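Local atomic coordinates of CytC3 (Streptomyces, PDB entry 3GJA), a protein that is a nonheme iron halogenase of the phytanoyl-CoA dioxygenase family, probably chlorinating a carrier-protein-bound amino acid during natural product biosynthesis. Residues I302-T305 with Y310-V313. Residues are numbered along the deposited sequence; the frame is centred on the assembly and turned at random.
Sequences IART and YEFV
T305 and E311 lie abreast in the backbones of 302-305 and 310-313, which meet through a single beta bridge. T305 CA and E311 CA are 4.5 Å apart. The backbone hydrogen bond runs from F312 N to R304 O, at 2.9 Å and nearly straight (166°). A weaker CA-H...O contact joins T305 CA to Y310 O at 3.4 Å.

The carboxylate of E311 reaches both R304 and T305. E311 CG is anti to the backbone N (chi1 -169°), and the chain then bends at chi2, which turns the carboxylate toward 302-305. T305 OG1 donates to E311 OE1 at 2.7 Å, coming from above the carboxylate plane. The other oxygen, E311 OE2, forms a salt bridge with R304 NE at the edge of the guanidinium. The position of OE2 is less certain, so the details of this bridge are doubtful. F312 O lies over one guanidinium face, while R304 NH2 comes to 4.1 Å from V313 CG1.

The buried F312 ring lies against the backbone of A303 to T305. Its CD2 lies 3.5 Å from A303 O, an oblique approach. Y310 CD1 of the same segment lies above one face of the ring, offset toward its rim. Beyond the contact, F312 touches M82 of helix 75-82, and Y310 packs on D75, A78 and E79 of the same helix.

The arrangement is a chain reversal closed by an isolated beta bridge, with four residues between the segments. It belongs to the C-terminal surface loop that follows strand 289-290, packed here against helix 75-82 of this cupin-clan barrel protein.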
loop_
_atom_site.group_PDB
_atom_site.type_symbol
_atom_site.label_atom_id
_atom_site.label_comp_id
_atom_site.label_asym_id
_atom_site.label_seq_id
_atom_site.Cartn_x
_atom_site.Cartn_y
_atom_site.Cartn_z
ATOM N N ILE A 302 -4.514 -14.641 8.768
ATOM C CA ILE A 302 -4.772 -14.728 7.333
ATOM C C ILE A 302 -6.255 -14.627 7.029
ATOM O O ILE A 302 -7.083 -15.162 7.762
ATOM C CB ILE A 302 -4.239 -16.076 6.759
ATOM C CG1 ILE A 302 -2.714 -16.139 6.902
ATOM C CG2 ILE A 302 -4.653 -16.245 5.292
ATOM C CD1 ILE A 302 -1.955 -15.141 6.034
ATOM N N ALA A 303 -6.579 -13.934 5.944
ATOM C CA ALA A 303 -7.956 -13.768 5.510
ATOM C C ALA A 303 -8.071 -14.370 4.116
ATOM O O ALA A 303 -7.548 -13.825 3.140
ATOM C CB ALA A 303 -8.326 -12.290 5.480
ATOM N N ARG A 304 -8.746 -15.508 4.032
ATOM C CA ARG A 304 -8.931 -16.188 2.760
ATOM C C ARG A 304 -10.194 -15.650 2.102
ATOM O O ARG A 304 -10.343 -15.714 0.890
ATOM C CB ARG A 304 -9.053 -17.703 2.994
ATOM C CG ARG A 304 -9.488 -18.528 1.780
ATOM C CD ARG A 304 -8.354 -18.842 0.814
ATOM N NE ARG A 304 -8.869 -19.515 -0.379
ATOM C CZ ARG A 304 -8.120 -20.125 -1.296
ATOM N NH1 ARG A 304 -6.800 -20.160 -1.173
ATOM N NH2 ARG A 304 -8.696 -20.701 -2.344
ATOM N N THR A 305 -11.091 -15.101 2.916
ATOM C CA THR A 305 -12.352 -14.568 2.416
ATOM C C THR A 305 -12.636 -13.192 2.991
ATOM O O THR A 305 -12.390 -12.945 4.174
ATOM C CB THR A 305 -13.520 -15.503 2.783
ATOM O OG1 THR A 305 -13.285 -16.797 2.213
ATOM C CG2 THR A 305 -14.844 -14.953 2.250
ATOM N N TYR A 310 -16.051 -12.245 -0.570
ATOM C CA TYR A 310 -15.176 -12.210 -1.730
ATOM C C TYR A 310 -14.023 -13.156 -1.409
ATOM O O TYR A 310 -13.306 -12.975 -0.426
ATOM C CB TYR A 310 -14.677 -10.785 -1.991
ATOM C CG TYR A 310 -13.802 -10.668 -3.220
ATOM C CD1 TYR A 310 -12.494 -11.145 -3.209
ATOM C CD2 TYR A 310 -14.288 -10.092 -4.400
ATOM C CE1 TYR A 310 -11.686 -11.054 -4.339
ATOM C CE2 TYR A 310 -13.487 -9.999 -5.537
ATOM C CZ TYR A 310 -12.189 -10.483 -5.499
ATOM O OH TYR A 310 -11.389 -10.419 -6.615
ATOM N N GLU A 311 -13.867 -14.178 -2.240
ATOM C CA GLU A 311 -12.839 -15.187 -2.048
ATOM C C GLU A 311 -11.508 -14.779 -2.648
ATOM O O GLU A 311 -11.440 -14.404 -3.815
ATOM C CB GLU A 311 -13.307 -16.499 -2.679
ATOM C CG GLU A 311 -12.472 -17.710 -2.336
ATOM C CD GLU A 311 -12.449 -17.990 -0.848
ATOM O OE1 GLU A 311 -13.526 -17.928 -0.209
ATOM O OE2 GLU A 311 -11.351 -18.280 -0.321
ATOM N N PHE A 312 -10.448 -14.856 -1.846
ATOM C CA PHE A 312 -9.107 -14.510 -2.311
ATOM C C PHE A 312 -8.400 -15.788 -2.740
ATOM O O PHE A 312 -7.939 -16.563 -1.898
ATOM C CB PHE A 312 -8.299 -13.847 -1.195
ATOM C CG PHE A 312 -8.830 -12.509 -0.764
ATOM C CD1 PHE A 312 -8.768 -11.409 -1.620
ATOM C CD2 PHE A 312 -9.388 -12.347 0.499
ATOM C CE1 PHE A 312 -9.257 -10.164 -1.222
ATOM C CE2 PHE A 312 -9.880 -11.109 0.907
ATOM C CZ PHE A 312 -9.815 -10.013 0.043
ATOM N N VAL A 313 -8.313 -16.012 -4.045
ATOM C CA VAL A 313 -7.662 -17.208 -4.554
ATOM C C VAL A 313 -6.277 -16.848 -5.069
ATOM O O VAL A 313 -6.140 -16.155 -6.073
ATOM C CB VAL A 313 -8.508 -17.863 -5.677
ATOM C CG1 VAL A 313 -7.920 -19.215 -6.059
ATOM C CG2 VAL A 313 -9.943 -18.036 -5.199
#